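Local coordinates for protein alpha-L-rhamnosidase (Aspergillus terreus, PDB 6GSZ) that probably hydrolyses terminal non-reducing alpha-L-rhamnose residues from alpha-L-rhamnosides, as a calcium-binding, N-glycosylated glycoside hydrolase, at residues 637-651 and 664-676. Sequence-based numbering, arbitrary orientation.
Sequences TKEFQKAWITSNGTM and YFDLFPSAEQAQS. With CA (calcium ion), chain Q; NAG (2-acetamido-2-deoxy-beta-D-glucopyranose), chain G; MAN (alpha-D-mannopyranose), chain C.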
ATOM      1  N   THR A 637      20.772   1.135 -26.592  1.00 14.56           N
ATOM      2  CA  THR A 637      21.907   1.386 -25.754  1.00 15.66           C
ATOM      3  C   THR A 637      22.956   2.202 -26.552  1.00 16.18           C
ATOM      4  O   THR A 637      23.536   3.172 -26.044  1.00 16.19           O
ATOM      5  CB  THR A 637      22.499   0.088 -25.210  1.00 18.29           C
ATOM      6  OG1 THR A 637      21.622  -0.536 -24.271  1.00 19.31           O
ATOM      7  CG2 THR A 637      23.816   0.357 -24.533  1.00 20.29           C
ATOM      8  N   LYS A 638      23.178   1.811 -27.813  1.00 15.45           N
ATOM      9  CA  LYS A 638      24.065   2.564 -28.731  0.50 16.35           C
ATOM     10  C   LYS A 638      23.561   4.008 -28.895  1.00 15.26           C
ATOM     11  O   LYS A 638      24.350   4.965 -28.792  1.00 16.26           O
ATOM     12  CB  LYS A 638      24.224   1.862 -30.087  0.50 18.53           C
ATOM     13  CG  LYS A 638      25.053   2.609 -31.131  0.50 21.43           C
ATOM     14  CD  LYS A 638      25.097   1.927 -32.504  0.50 24.67           C
ATOM     15  CE  LYS A 638      25.874   2.733 -33.525  0.50 31.55           C
ATOM     16  NZ  LYS A 638      26.585   1.858 -34.490  0.50 36.71           N
ATOM     17  N   GLU A 639      22.237   4.170 -29.078  1.00 15.27           N
ATOM     18  CA  GLU A 639      21.667   5.532 -29.237  1.00 15.97           C
ATOM     19  C   GLU A 639      21.806   6.344 -27.932  1.00 14.71           C
ATOM     20  O   GLU A 639      22.113   7.538 -27.978  1.00 16.64           O
ATOM     21  CB  GLU A 639      20.216   5.475 -29.702  1.00 16.92           C
ATOM     22  CG  GLU A 639      20.009   4.838 -31.039  1.00 17.47           C
ATOM     23  CD  GLU A 639      20.763   5.500 -32.186  1.00 20.24           C
ATOM     24  OE1 GLU A 639      21.060   6.732 -32.094  1.00 20.15           O
ATOM     25  OE2 GLU A 639      21.021   4.799 -33.202  1.00 26.18           O
ATOM     26  N   PHE A 640      21.622   5.706 -26.774  1.00 14.90           N
ATOM     27  CA  PHE A 640      21.832   6.343 -25.474  1.00 14.02           C
ATOM     28  C   PHE A 640      23.250   6.896 -25.363  1.00 13.92           C
ATOM     29  O   PHE A 640      23.475   8.052 -24.948  1.00 14.91           O
ATOM     30  CB  PHE A 640      21.476   5.427 -24.303  1.00 13.82           C
ATOM     31  CG  PHE A 640      21.650   6.092 -22.967  1.00 14.10           C
ATOM     32  CD1 PHE A 640      22.884   6.113 -22.341  1.00 13.84           C
ATOM     33  CD2 PHE A 640      20.584   6.716 -22.327  1.00 13.50           C
ATOM     34  CE1 PHE A 640      23.060   6.752 -21.134  1.00 14.51           C
ATOM     35  CE2 PHE A 640      20.778   7.364 -21.126  1.00 14.03           C
ATOM     36  CZ  PHE A 640      22.004   7.410 -20.546  1.00 14.08           C
ATOM     37  N   GLN A 641      24.219   6.047 -25.721  1.00 13.63           N
ATOM     38  CA  GLN A 641      25.640   6.416 -25.686  1.00 16.15           C
ATOM     39  C   GLN A 641      25.912   7.611 -26.610  1.00 14.55           C
ATOM     40  O   GLN A 641      26.552   8.595 -26.190  1.00 16.06           O
ATOM     41  CB  GLN A 641      26.492   5.201 -26.046  1.00 15.28           C
ATOM     42  CG  GLN A 641      26.430   4.116 -24.978  1.00 16.25           C
ATOM     43  CD  GLN A 641      26.952   2.781 -25.446  1.00 16.56           C
ATOM     44  OE1 GLN A 641      27.339   2.620 -26.604  1.00 18.43           O
ATOM     45  NE2 GLN A 641      26.896   1.809 -24.549  1.00 14.98           N
ATOM     46  N   LYS A 642      25.411   7.536 -27.847  1.00 14.93           N
ATOM     47  CA  LYS A 642      25.607   8.623 -28.796  1.00 17.82           C
ATOM     48  C   LYS A 642      25.057   9.944 -28.255  1.00 16.23           C
ATOM     49  O   LYS A 642      25.654  10.995 -28.469  1.00 18.34           O
ATOM     50  CB  LYS A 642      24.955   8.296 -30.140  1.00 18.06           C
ATOM     51  CG  LYS A 642      25.690   7.235 -30.942  1.00 22.42           C
ATOM     52  CD  LYS A 642      24.874   6.599 -32.044  1.00 29.27           C
ATOM     53  CE  LYS A 642      24.539   7.534 -33.177  1.00 41.94           C
ATOM     54  NZ  LYS A 642      23.822   6.787 -34.247  1.00 55.53           N
ATOM     55  N   ALA A 643      23.893   9.878 -27.598  1.00 15.61           N
ATOM     56  CA  ALA A 643      23.232  11.086 -27.144  1.00 15.37           C
ATOM     57  C   ALA A 643      23.867  11.688 -25.876  1.00 15.91           C
ATOM     58  O   ALA A 643      23.927  12.927 -25.756  1.00 18.02           O
ATOM     59  CB  ALA A 643      21.769  10.798 -26.917  1.00 18.39           C
ATOM     60  N   TRP A 644      24.309  10.846 -24.925  1.00 15.33           N
ATOM     61  CA  TRP A 644      24.529  11.271 -23.548  1.00 15.44           C
ATOM     62  C   TRP A 644      25.913  10.957 -22.976  1.00 15.15           C
ATOM     63  O   TRP A 644      26.226  11.435 -21.888  1.00 15.97           O
ATOM     64  CB  TRP A 644      23.454  10.669 -22.626  1.00 14.29           C
ATOM     65  CG  TRP A 644      22.063  11.038 -23.048  1.00 14.34           C
ATOM     66  CD1 TRP A 644      21.093  10.171 -23.448  1.00 13.30           C
ATOM     67  CD2 TRP A 644      21.487  12.363 -23.159  1.00 15.11           C
ATOM     68  NE1 TRP A 644      19.946  10.842 -23.751  1.00 13.89           N
ATOM     69  CE2 TRP A 644      20.167  12.187 -23.626  1.00 14.63           C
ATOM     70  CE3 TRP A 644      21.955  13.670 -22.946  1.00 16.01           C
ATOM     71  CZ2 TRP A 644      19.289  13.251 -23.817  1.00 15.48           C
ATOM     72  CZ3 TRP A 644      21.085  14.725 -23.138  1.00 17.16           C
ATOM     73  CH2 TRP A 644      19.791  14.518 -23.612  1.00 17.23           C
ATOM     74  N   ILE A 645      26.727  10.162 -23.674  1.00 14.84           N
ATOM     75  CA  ILE A 645      28.037   9.751 -23.148  1.00 16.47           C
ATOM     76  C   ILE A 645      29.104  10.162 -24.163  1.00 14.61           C
ATOM     77  O   ILE A 645      29.019   9.789 -25.350  1.00 17.33           O
ATOM     78  CB  ILE A 645      28.111   8.244 -22.858  1.00 17.29           C
ATOM     79  CG1 ILE A 645      26.946   7.761 -22.002  1.00 14.96           C
ATOM     80  CG2 ILE A 645      29.429   7.949 -22.181  1.00 19.49           C
ATOM     81  CD1 ILE A 645      26.995   6.337 -21.571  1.00 16.46           C
ATOM     82  N   THR A 646      30.091  10.938 -23.711  1.00 15.34           N
ATOM     83  CA  THR A 646      31.183  11.334 -24.618  1.00 16.83           C
ATOM     84  C   THR A 646      32.030  10.106 -24.957  1.00 17.78           C
ATOM     85  O   THR A 646      31.966   9.101 -24.263  1.00 17.63           O
ATOM     86  CB  THR A 646      32.082  12.409 -23.989  1.00 16.74           C
ATOM     87  OG1 THR A 646      32.796  11.858 -22.881  1.00 18.34           O
ATOM     88  CG2 THR A 646      31.289  13.595 -23.514  1.00 18.73           C
ATOM     89  N   SER A 647      32.876  10.249 -25.978  1.00 17.86           N
ATOM     90  CA  SER A 647      33.701   9.142 -26.439  0.50 18.25           C
ATOM     91  C   SER A 647      34.554   8.572 -25.296  1.00 18.34           C
ATOM     92  O   SER A 647      34.714   7.350 -25.223  1.00 18.09           O
ATOM     93  CB  SER A 647      34.551   9.545 -27.611  0.50 20.47           C
ATOM     94  OG  SER A 647      35.457  10.562 -27.233  0.50 22.79           O
ATOM     95  N   ASN A 648      35.060   9.434 -24.414  1.00 17.91           N
ATOM     96  CA  ASN A 648      35.909   8.989 -23.309  1.00 19.07           C
ATOM     97  C   ASN A 648      35.128   8.522 -22.075  1.00 17.93           C
ATOM     98  O   ASN A 648      35.738   8.213 -21.048  1.00 19.49           O
ATOM     99  CB  ASN A 648      36.956  10.032 -22.905  1.00 19.73           C
ATOM    100  CG  ASN A 648      36.407  11.266 -22.238  1.00 19.48           C
ATOM    101  OD1 ASN A 648      35.278  11.299 -21.763  1.00 21.40           O
ATOM    102  ND2 ASN A 648      37.241  12.288 -22.171  1.00 21.62           N
ATOM    103  N   GLY A 649      33.791   8.504 -22.125  1.00 16.19           N
ATOM    104  CA  GLY A 649      33.006   7.907 -21.053  1.00 16.24           C
ATOM    105  C   GLY A 649      32.420   8.896 -20.047  1.00 15.85           C
ATOM    106  O   GLY A 649      32.033   8.458 -18.960  1.00 18.46           O
ATOM    107  N   THR A 650      32.444  10.204 -20.362  1.00 16.53           N
ATOM    108  CA  THR A 650      31.895  11.249 -19.504  1.00 17.64           C
ATOM    109  C   THR A 650      30.404  11.467 -19.798  1.00 15.97           C
ATOM    110  O   THR A 650      29.995  11.531 -20.939  1.00 16.03           O
ATOM    111  CB  THR A 650      32.664  12.564 -19.717  1.00 17.99           C
ATOM    112  OG1 THR A 650      34.056  12.299 -19.536  1.00 19.24           O
ATOM    113  CG2 THR A 650      32.215  13.648 -18.765  1.00 19.75           C
ATOM    114  N   MET A 651      29.598  11.572 -18.736  1.00 15.76           N
ATOM    115  CA  MET A 651      28.181  11.837 -18.920  1.00 15.89           C
ATOM    116  C   MET A 651      27.962  13.314 -19.285  1.00 16.93           C
ATOM    117  O   MET A 651      28.703  14.195 -18.814  1.00 17.80           O
ATOM    118  CB  MET A 651      27.419  11.536 -17.635  1.00 17.35           C
ATOM    119  CG  MET A 651      27.432  10.058 -17.263  1.00 16.22           C
ATOM    120  SD  MET A 651      26.917   8.918 -18.569  1.00 16.87           S
ATOM    121  CE  MET A 651      25.296   9.567 -18.922  1.00 15.12           C
ATOM    122  N   TYR A 664      23.615   1.838 -12.979  1.00 13.57           N
ATOM    123  CA  TYR A 664      22.715   0.776 -12.527  1.00 12.36           C
ATOM    124  C   TYR A 664      22.109   0.029 -13.723  1.00 11.81           C
ATOM    125  O   TYR A 664      21.851  -1.195 -13.651  1.00 13.88           O
ATOM    126  CB  TYR A 664      21.594   1.354 -11.660  1.00 13.50           C
ATOM    127  CG  TYR A 664      20.893   0.304 -10.858  1.00 15.76           C
ATOM    128  CD1 TYR A 664      21.529  -0.306  -9.802  1.00 17.45           C
ATOM    129  CD2 TYR A 664      19.628  -0.135 -11.210  1.00 18.00           C
ATOM    130  CE1 TYR A 664      20.918  -1.326  -9.097  1.00 18.11           C
ATOM    131  CE2 TYR A 664      18.999  -1.152 -10.515  1.00 18.94           C
ATOM    132  CZ  TYR A 664      19.647  -1.732  -9.436  1.00 17.33           C
ATOM    133  OH  TYR A 664      19.097  -2.751  -8.733  1.00 21.44           O
ATOM    134  N   PHE A 665      21.838   0.770 -14.814  1.00 12.48           N
ATOM    135  CA  PHE A 665      21.193   0.216 -15.994  1.00 13.43           C
ATOM    136  C   PHE A 665      22.195  -0.378 -17.005  1.00 13.55           C
ATOM    137  O   PHE A 665      21.782  -0.884 -18.052  1.00 14.25           O
ATOM    138  CB  PHE A 665      20.289   1.262 -16.656  1.00 13.56           C
ATOM    139  CG  PHE A 665      19.139   1.794 -15.814  1.00 13.64           C
ATOM    140  CD1 PHE A 665      18.585   1.089 -14.758  1.00 13.09           C
ATOM    141  CD2 PHE A 665      18.632   3.041 -16.102  1.00 13.79           C
ATOM    142  CE1 PHE A 665      17.527   1.609 -14.023  1.00 13.90           C
ATOM    143  CE2 PHE A 665      17.595   3.578 -15.364  1.00 14.19           C
ATOM    144  CZ  PHE A 665      17.055   2.860 -14.326  1.00 15.00           C
ATOM    145  N   ASP A 666      23.493  -0.310 -16.682  1.00 13.70           N
ATOM    146  CA  ASP A 666      24.586  -0.961 -17.463  1.00 15.16           C
ATOM    147  C   ASP A 666      24.618  -0.411 -18.900  1.00 14.73           C
ATOM    148  O   ASP A 666      24.600  -1.152 -19.889  1.00 16.42           O
ATOM    149  CB  ASP A 666      24.467  -2.489 -17.426  1.00 16.22           C
ATOM    150  CG  ASP A 666      24.645  -3.108 -16.059  1.00 20.37           C
ATOM    151  OD1 ASP A 666      25.644  -2.771 -15.383  1.00 28.12           O
ATOM    152  OD2 ASP A 666      23.818  -3.965 -15.696  1.00 37.08           O
ATOM    153  N   LEU A 667      24.713   0.921 -19.021  1.00 13.17           N
ATOM    154  CA  LEU A 667      24.606   1.596 -20.315  1.00 13.33           C
ATOM    155  C   LEU A 667      25.960   2.102 -20.856  1.00 15.89           C
ATOM    156  O   LEU A 667      25.982   2.665 -21.932  1.00 14.76           O
ATOM    157  CB  LEU A 667      23.631   2.783 -20.198  1.00 14.31           C
ATOM    158  CG  LEU A 667      22.214   2.393 -19.769  1.00 15.06           C
ATOM    159  CD1 LEU A 667      21.293   3.600 -19.724  1.00 15.75           C
ATOM    160  CD2 LEU A 667      21.641   1.334 -20.692  1.00 13.85           C
ATOM    161  N   PHE A 668      27.065   1.873 -20.134  1.00 15.45           N
ATOM    162  CA  PHE A 668      28.398   2.278 -20.629  1.00 16.41           C
ATOM    163  C   PHE A 668      28.848   1.252 -21.656  1.00 16.33           C
ATOM    164  O   PHE A 668      28.439   0.095 -21.607  1.00 17.24           O
ATOM    165  CB  PHE A 668      29.411   2.416 -19.485  1.00 15.62           C
ATOM    166  CG  PHE A 668      29.194   3.649 -18.655  1.00 15.83           C
ATOM    167  CD1 PHE A 668      29.736   4.867 -19.025  1.00 16.56           C
ATOM    168  CD2 PHE A 668      28.379   3.606 -17.529  1.00 16.55           C
ATOM    169  CE1 PHE A 668      29.464   6.018 -18.299  1.00 17.52           C
ATOM    170  CE2 PHE A 668      28.131   4.760 -16.807  1.00 17.12           C
ATOM    171  CZ  PHE A 668      28.702   5.951 -17.166  1.00 17.70           C
ATOM    172  N   PRO A 669      29.671   1.655 -22.637  1.00 17.51           N
ATOM    173  CA  PRO A 669      30.131   0.713 -23.658  1.00 17.78           C
ATOM    174  C   PRO A 669      31.170  -0.319 -23.212  1.00 17.64           C
ATOM    175  O   PRO A 669      31.444  -1.229 -23.966  1.00 22.03           O
ATOM    176  CB  PRO A 669      30.702   1.632 -24.742  1.00 19.03           C
ATOM    177  CG  PRO A 669      31.104   2.883 -24.039  1.00 22.10           C
ATOM    178  CD  PRO A 669      30.128   3.033 -22.879  1.00 17.93           C
ATOM    179  N   SER A 670      31.723  -0.169 -22.014  1.00 17.29           N
ATOM    180  CA  SER A 670      32.688  -1.132 -21.524  1.00 16.59           C
ATOM    181  C   SER A 670      32.677  -1.142 -20.000  1.00 18.24           C
ATOM    182  O   SER A 670      32.297  -0.152 -19.354  1.00 17.63           O
ATOM    183  CB  SER A 670      34.093  -0.825 -22.011  1.00 18.85           C
ATOM    184  OG  SER A 670      34.656   0.265 -21.323  1.00 18.86           O
ATOM    185  N   ALA A 671      33.095  -2.287 -19.444  1.00 19.75           N
ATOM    186  CA  ALA A 671      33.178  -2.461 -18.001  1.00 19.61           C
ATOM    187  C   ALA A 671      34.147  -1.411 -17.439  1.00 18.38           C
ATOM    188  O   ALA A 671      33.967  -0.915 -16.317  1.00 20.28           O
ATOM    189  CB  ALA A 671      33.630  -3.857 -17.676  1.00 22.18           C
ATOM    190  N   GLU A 672      35.211  -1.113 -18.201  1.00 19.72           N
ATOM    191  CA  GLU A 672      36.216  -0.107 -17.795  0.60 19.52           C
ATOM    192  C   GLU A 672      35.681   1.376 -17.641  1.00 16.97           C
ATOM    193  O   GLU A 672      36.010   2.284 -16.767  1.00 21.09           O
ATOM    194  CB  GLU A 672      37.427  -0.233 -18.727  0.60 23.76           C
ATOM    195  CG  GLU A 672      38.193  -1.548 -18.542  0.60 31.04           C
ATOM    196  CD  GLU A 672      37.554  -2.830 -19.087  0.60 34.24           C
ATOM    197  OE1 GLU A 672      36.752  -2.759 -20.066  0.60 24.62           O
ATOM    198  OE2 GLU A 672      37.878  -3.927 -18.539  0.60 45.14           O
ATOM    199  N   GLN A 673      34.861   1.700 -18.635  1.00 17.40           N
ATOM    200  CA  GLN A 673      34.223   3.045 -18.635  1.00 16.59           C
ATOM    201  C   GLN A 673      33.214   3.112 -17.488  1.00 16.08           C
ATOM    202  O   GLN A 673      33.108   4.174 -16.877  1.00 15.87           O
ATOM    203  CB  GLN A 673      33.590   3.358 -19.997  1.00 16.59           C
ATOM    204  CG  GLN A 673      34.625   3.737 -21.051  1.00 17.41           C
ATOM    205  CD  GLN A 673      34.073   4.682 -22.084  1.00 16.95           C
ATOM    206  OE1 GLN A 673      32.859   4.792 -22.267  1.00 17.53           O
ATOM    207  NE2 GLN A 673      34.980   5.364 -22.776  1.00 18.93           N
ATOM    208  N   ALA A 674      32.511   1.997 -17.219  1.00 14.34           N
ATOM    209  CA  ALA A 674      31.581   1.961 -16.094  1.00 15.32           C
ATOM    210  C   ALA A 674      32.353   2.082 -14.777  1.00 15.13           C
ATOM    211  O   ALA A 674      31.994   2.850 -13.905  1.00 16.46           O
ATOM    212  CB  ALA A 674      30.755   0.700 -16.120  1.00 15.82           C
ATOM    213  N   GLN A 675      33.467   1.338 -14.633  1.00 15.86           N
ATOM    214  CA  GLN A 675      34.225   1.395 -13.385  1.00 17.60           C
ATOM    215  C   GLN A 675      34.773   2.832 -13.170  1.00 16.38           C
ATOM    216  O   GLN A 675      34.798   3.342 -12.051  1.00 17.29           O
ATOM    217  CB  GLN A 675      35.378   0.368 -13.392  1.00 19.97           C
ATOM    218  CG  GLN A 675      34.908  -1.085 -13.349  1.00 24.17           C
ATOM    219  CD  GLN A 675      35.923  -2.154 -13.726  1.00 32.74           C
ATOM    220  OE1 GLN A 675      37.117  -1.901 -13.931  1.00 45.76           O
ATOM    221  NE2 GLN A 675      35.446  -3.390 -13.839  1.00 41.21           N
ATOM    222  N   SER A 676      35.254   3.483 -14.235  1.00 16.10           N
ATOM    223  CA  SER A 676      35.749   4.854 -14.144  1.00 18.07           C
ATOM    224  C   SER A 676      34.620   5.783 -13.686  1.00 16.33           C
ATOM    225  O   SER A 676      34.837   6.632 -12.833  1.00 16.70           O
ATOM    226  CB  SER A 676      36.340   5.336 -15.468  1.00 18.94           C
ATOM    227  OG  SER A 676      37.520   4.615 -15.751  1.00 23.60           O
TER
HETATM  228 CA    CA Q 935      24.213  -2.938 -21.332  0.50 32.59          CA
HETATM  229  C1  NAG G 917      36.932  13.654 -21.821  0.50 21.51           C
HETATM  230  C2  NAG G 917      35.726  14.275 -22.620  0.50 23.66           C
HETATM  231  C3  NAG G 917      35.278  15.633 -21.982  0.50 28.56           C
HETATM  232  C4  NAG G 917      35.300  15.644 -20.459  0.50 33.32           C
HETATM  233  C5  NAG G 917      36.634  15.104 -19.953  0.50 33.53           C
HETATM  234  C6  NAG G 917      36.668  14.942 -18.443  0.50 36.69           C
HETATM  235  C7  NAG G 917      35.651  13.415 -24.983  0.50 21.41           C
HETATM  236  C8  NAG G 917      35.816  13.690 -26.459  0.50 21.90           C
HETATM  237  N2  NAG G 917      35.984  14.400 -24.085  0.50 22.91           N
HETATM  238  O3  NAG G 917      33.922  15.996 -22.237  0.50 28.92           O
HETATM  239  O4  NAG G 917      34.985  16.962 -19.947  0.50 44.29           O
HETATM  240  O5  NAG G 917      36.791  13.782 -20.439  0.50 25.51           O
HETATM  241  O6  NAG G 917      37.992  14.539 -18.065  0.50 45.31           O
HETATM  242  O7  NAG G 917      35.210  12.345 -24.664  0.50 15.31           O
HETATM  243  C1  MAN C   5      26.982  -6.202 -19.714  0.70 36.65           C
HETATM  244  C2  MAN C   5      26.006  -5.502 -20.683  0.70 36.99           C
HETATM  245  C3  MAN C   5      26.886  -4.592 -21.590  0.70 41.05           C
HETATM  246  C4  MAN C   5      27.874  -3.715 -20.783  0.70 40.35           C
HETATM  247  C5  MAN C   5      28.700  -4.568 -19.811  0.70 40.56           C
HETATM  248  C6  MAN C   5      29.713  -3.762 -18.982  0.70 43.94           C
HETATM  249  O2  MAN C   5      24.836  -4.830 -20.046  0.70 35.22           O
HETATM  250  O3  MAN C   5      26.042  -3.815 -22.478  0.70 40.95           O
HETATM  251  O4  MAN C   5      28.839  -3.036 -21.611  0.70 47.78           O
HETATM  252  O5  MAN C   5      27.784  -5.263 -18.966  0.70 37.36           O
HETATM  253  O6  MAN C   5      29.117  -2.598 -18.392  0.70 53.21           O
HETATM  254  O   HOH W   1      23.112  -2.452 -22.997  1.00 44.32           O
HETATM  255  O   HOH W   2      31.787   6.137 -24.497  1.00 22.71           O
HETATM  256  O   HOH W   3      33.654   6.645 -17.695  1.00 18.52           O
HETATM  257  O   HOH W   4      22.400  -3.046 -19.891  1.00 28.43           O
HETATM  258  O   HOH W   5      26.019  -1.113 -22.322  1.00 27.26           O
HETATM  259  O   HOH W   6      23.144  -5.041 -22.029  1.00 45.06           O
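Leu-667 sets its CD1 methyl over the centre of the Phe-640 ring, 3.8 Å from the centroid and almost on the ring normal, a CH-pi contact in the buried, close-packed part. Phe-640 is turned for this by its first torsion, CG anti to the backbone N (chi1 -178°); Trp-644 CD1 lies against the opposite face, offset toward the rim, and the ring is held from both sides. Farther along, Phe-668 offers a flat ring that takes an aliphatic, a sulfur and a polar neighbour at once: Ile-645 CD1 and Met-651 SD approach obliquely, the sulfur 4.6 Å from the centroid as a Met-aromatic contact, and Gly-649 O meets the edge near the ring plane.

Two glutamines, long enough to reach backbone carbonyls, tie this apolar part to the polar margin. Gln-641, extended beyond CG, donates from NE2 to Leu-667 O at 2.9 Å, nearly straight (171°) and in its own amide plane, though the donor stands above the carbonyl plane; its amide also passes along Pro-669. Gln-673 NE2 gives a longer bond to Ser-647 O (3.2 Å), while its OE1 lies 3.3 Å from Gly-649 CA. Glycine fits there because its positive phi ends the type I turn from Thr-646 and a CB would strike that amide.

The outer side, by contrast, is bridged by water and sugar. Water 3 donates to both Gly-649 O and Gln-673 O. On Asn-648 the N-linked sugar is gripped through O7 by Asn-648 N and Ser-647 OG. Asp-666, whose positive phi closes the preceding helix in a Schellman motif, binds calcium through its O at 2.3 Å, with mannose O2 and O3 and four waters; water 5 also donates to Phe-668 O. Thus helix 623-644 and its following turn pack on the loop entering helix 671-687, on the glycan-bearing surface of the six-hairpin glycosidase domain, an (alpha/alpha)6 barrel.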